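Local coordinates for protein putative deoxyribonuclease yjjV (Escherichia coli, PDB 1ZZM) that probably hydrolyses ester bonds as a TatD-type, metal-dependent hydrolase with a TIM-barrel fold and a two-zinc centre, at residues P39-A47 against K72-L81. Residues are numbered along the deposited sequence; the frame is centred on the assembly and turned at random.
Sequences PATEAENFA and KHSDVSLEQL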
loop_
_atom_site.group_PDB
_atom_site.type_symbol
_atom_site.label_atom_id
_atom_site.label_comp_id
_atom_site.label_asym_id
_atom_site.label_seq_id
_atom_site.Cartn_x
_atom_site.Cartn_y
_atom_site.Cartn_z
ATOM N N PRO A 39 4.398 4.612 2.747
ATOM C CA PRO A 39 3.340 5.616 2.617
ATOM C C PRO A 39 3.171 6.399 3.911
ATOM O O PRO A 39 3.168 5.807 5.006
ATOM C CB PRO A 39 2.119 4.785 2.259
ATOM C CG PRO A 39 2.357 3.475 2.929
ATOM C CD PRO A 39 3.850 3.271 3.016
ATOM N N ALA A 40 3.040 7.721 3.818
ATOM C CA ALA A 40 2.889 8.509 5.058
ATOM C C ALA A 40 1.471 8.377 5.592
ATOM O O ALA A 40 0.579 7.888 4.887
ATOM C CB ALA A 40 3.204 9.950 4.808
ATOM N N THR A 41 1.269 8.827 6.835
ATOM C CA THR A 41 -0.038 8.776 7.494
ATOM C C THR A 41 -0.606 10.141 7.837
ATOM O O THR A 41 -1.818 10.298 8.011
ATOM C CB THR A 41 0.053 7.991 8.808
ATOM O OG1 THR A 41 1.080 8.584 9.637
ATOM C CG2 THR A 41 0.395 6.481 8.518
ATOM N N GLU A 42 0.266 11.138 7.921
ATOM C CA GLU A 42 -0.159 12.478 8.305
ATOM C C GLU A 42 0.944 13.465 8.027
ATOM O O GLU A 42 2.110 13.085 7.990
ATOM C CB GLU A 42 -0.517 12.529 9.803
ATOM C CG GLU A 42 0.687 12.308 10.741
ATOM C CD GLU A 42 0.297 12.465 12.217
ATOM O OE1 GLU A 42 -0.022 13.598 12.649
ATOM O OE2 GLU A 42 0.285 11.446 12.927
ATOM N N ALA A 43 0.573 14.739 7.903
ATOM C CA ALA A 43 1.523 15.795 7.536
ATOM C C ALA A 43 2.708 15.905 8.481
ATOM O O ALA A 43 3.800 16.204 8.057
ATOM C CB ALA A 43 0.787 17.157 7.442
ATOM N N GLU A 44 2.486 15.655 9.762
ATOM C CA GLU A 44 3.581 15.744 10.705
ATOM C C GLU A 44 4.678 14.710 10.415
ATOM O O GLU A 44 5.819 14.906 10.826
ATOM C CB GLU A 44 3.055 15.583 12.128
ATOM C CG GLU A 44 4.137 15.392 13.148
ATOM C CD GLU A 44 3.592 15.372 14.562
ATOM O OE1 GLU A 44 2.696 14.542 14.845
ATOM O OE2 GLU A 44 4.060 16.190 15.381
ATOM N N ASN A 45 4.341 13.629 9.703
ATOM C CA ASN A 45 5.332 12.606 9.346
ATOM C C ASN A 45 5.905 12.779 7.922
ATOM O O ASN A 45 6.737 11.962 7.505
ATOM C CB ASN A 45 4.730 11.196 9.452
ATOM C CG ASN A 45 4.314 10.860 10.852
ATOM O OD1 ASN A 45 4.759 11.514 11.779
ATOM N ND2 ASN A 45 3.462 9.833 11.027
ATOM N N PHE A 46 5.487 13.805 7.175
ATOM C CA PHE A 46 6.035 13.969 5.807
ATOM C C PHE A 46 7.565 14.093 5.763
ATOM O O PHE A 46 8.237 13.470 4.932
ATOM C CB PHE A 46 5.430 15.189 5.086
ATOM C CG PHE A 46 3.970 15.035 4.736
ATOM C CD1 PHE A 46 3.304 13.818 4.938
ATOM C CD2 PHE A 46 3.266 16.102 4.184
ATOM C CE1 PHE A 46 1.959 13.675 4.593
ATOM C CE2 PHE A 46 1.908 15.968 3.833
ATOM C CZ PHE A 46 1.260 14.747 4.041
ATOM N N ALA A 47 8.121 14.897 6.659
ATOM C CA ALA A 47 9.557 15.081 6.688
ATOM C C ALA A 47 10.323 13.792 6.914
ATOM O O ALA A 47 11.277 13.530 6.215
ATOM C CB ALA A 47 9.943 16.104 7.771
ATOM N N LYS A 72 -6.131 14.393 13.020
ATOM C CA LYS A 72 -4.946 15.211 12.868
ATOM C C LYS A 72 -4.910 16.025 11.573
ATOM O O LYS A 72 -4.106 16.932 11.440
ATOM C CB LYS A 72 -3.700 14.315 12.931
ATOM C CG LYS A 72 -3.519 13.568 14.250
ATOM C CD LYS A 72 -2.503 12.437 14.086
ATOM C CE LYS A 72 -1.694 12.177 15.375
ATOM N NZ LYS A 72 -0.711 11.056 15.199
ATOM N N HIS A 73 -5.795 15.730 10.632
ATOM C CA HIS A 73 -5.773 16.417 9.344
ATOM C C HIS A 73 -6.574 17.704 9.278
ATOM O O HIS A 73 -7.789 17.721 9.535
ATOM C CB HIS A 73 -6.251 15.464 8.240
ATOM C CG HIS A 73 -5.605 14.114 8.300
ATOM N ND1 HIS A 73 -4.274 13.943 8.617
ATOM C CD2 HIS A 73 -6.094 12.876 8.040
ATOM C CE1 HIS A 73 -3.967 12.656 8.550
ATOM N NE2 HIS A 73 -5.053 11.984 8.198
ATOM N N SER A 74 -5.880 18.775 8.911
ATOM C CA SER A 74 -6.480 20.112 8.802
ATOM C C SER A 74 -6.248 20.647 7.401
ATOM O O SER A 74 -5.596 19.991 6.593
ATOM C CB SER A 74 -5.834 21.070 9.808
ATOM O OG SER A 74 -4.427 21.175 9.595
ATOM N N ASP A 75 -6.787 21.833 7.109
ATOM C CA ASP A 75 -6.575 22.436 5.793
ATOM C C ASP A 75 -5.073 22.701 5.653
ATOM O O ASP A 75 -4.529 22.704 4.538
ATOM C CB ASP A 75 -7.361 23.751 5.642
ATOM C CG ASP A 75 -8.862 23.523 5.480
ATOM O OD1 ASP A 75 -9.284 22.415 5.062
ATOM O OD2 ASP A 75 -9.633 24.461 5.753
ATOM N N VAL A 76 -4.398 22.933 6.776
ATOM C CA VAL A 76 -2.952 23.131 6.728
ATOM C C VAL A 76 -2.287 21.814 6.302
ATOM O O VAL A 76 -1.369 21.823 5.480
ATOM C CB VAL A 76 -2.383 23.632 8.097
ATOM C CG1 VAL A 76 -0.883 23.650 8.076
ATOM C CG2 VAL A 76 -2.884 25.066 8.360
ATOM N N SER A 77 -2.776 20.678 6.802
ATOM C CA SER A 77 -2.202 19.386 6.381
ATOM C C SER A 77 -2.327 19.228 4.865
ATOM O O SER A 77 -1.405 18.742 4.193
ATOM C CB SER A 77 -2.950 18.228 7.055
ATOM O OG SER A 77 -2.836 18.319 8.472
ATOM N N LEU A 78 -3.470 19.619 4.319
ATOM C CA LEU A 78 -3.665 19.469 2.880
ATOM C C LEU A 78 -2.797 20.446 2.104
ATOM O O LEU A 78 -2.293 20.125 1.033
ATOM C CB LEU A 78 -5.126 19.661 2.496
ATOM C CG LEU A 78 -6.033 18.439 2.752
ATOM C CD1 LEU A 78 -7.512 18.837 2.606
ATOM C CD2 LEU A 78 -5.689 17.333 1.727
ATOM N N GLU A 79 -2.619 21.645 2.636
ATOM C CA GLU A 79 -1.776 22.593 1.930
ATOM C C GLU A 79 -0.337 22.052 1.960
ATOM O O GLU A 79 0.413 22.181 0.981
ATOM C CB GLU A 79 -1.833 23.966 2.598
ATOM C CG GLU A 79 -0.980 24.975 1.874
ATOM C CD GLU A 79 -0.987 26.336 2.535
ATOM O OE1 GLU A 79 -2.059 26.961 2.699
ATOM O OE2 GLU A 79 0.097 26.764 2.878
ATOM N N GLN A 80 0.062 21.450 3.077
ATOM C CA GLN A 80 1.429 20.906 3.162
ATOM C C GLN A 80 1.648 19.780 2.146
ATOM O O GLN A 80 2.723 19.649 1.551
ATOM C CB GLN A 80 1.709 20.350 4.547
ATOM C CG GLN A 80 1.847 21.372 5.618
ATOM C CD GLN A 80 2.021 20.680 6.965
ATOM O OE1 GLN A 80 3.077 20.061 7.255
ATOM N NE2 GLN A 80 0.987 20.734 7.771
ATOM N N LEU A 81 0.626 18.953 1.981
ATOM C CA LEU A 81 0.693 17.853 1.009
ATOM C C LEU A 81 0.867 18.437 -0.414
ATOM O O LEU A 81 1.763 18.010 -1.178
ATOM C CB LEU A 81 -0.590 17.032 1.109
ATOM C CG LEU A 81 -0.716 15.944 0.040
ATOM C CD1 LEU A 81 0.513 14.983 0.136
ATOM C CD2 LEU A 81 -2.043 15.152 0.262
HETATM O O HOH W 1 -2.076 15.647 9.009
HETATM O O HOH W 2 1.291 13.185 16.293
#
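K72 lays its aliphatic chain against the carboxylate of E42 and ends in a salt bridge, NZ to OE2 at 2.5 Å, received on the syn lone pair of OE2. The two chains approach obliquely; K72 CD lies 3.1 Å from E42 OE1, so methylene groups as well as the ammonium border the carboxylate. E42 gets there with CG wedged between its backbone N and carbonyl carbon (chi1 66°) and the next bond extended. Next along, the H73 ring turns an edge to the loop, with CE1 3.2 Å from T41 O and also near E42 CB; its NE2 bonds to the H66 carbonyl. A water is held by A43 N, H73 ND1 (2.8 Å) and S77 OG. S77 OG also accepts from S74 N while S74 OG accepts from S77 N, the capping box that starts helix 75-87. A43 CB packs against S77 CB and the amide of Q80, 3.6 Å from NE2. F46 covers A43 CA with one ring face and points its CE2 corner at L81, 3.8 Å from CB, the two side chains crossing at about a right angle; both also touch L63 on strand 59-63. The contact thus joins the starts of two successive outer helices of the TIM barrel. T41 also lines the pocket occupied by a polyethylene glycol, its side chain about 4 Å from that of the zinc ligand H11. The water accepts from A43 N, coupling the loop's backbone to the helix cap; with NE2 donating to H66, a neutral H73 would probably offer ND1 to it as acceptor.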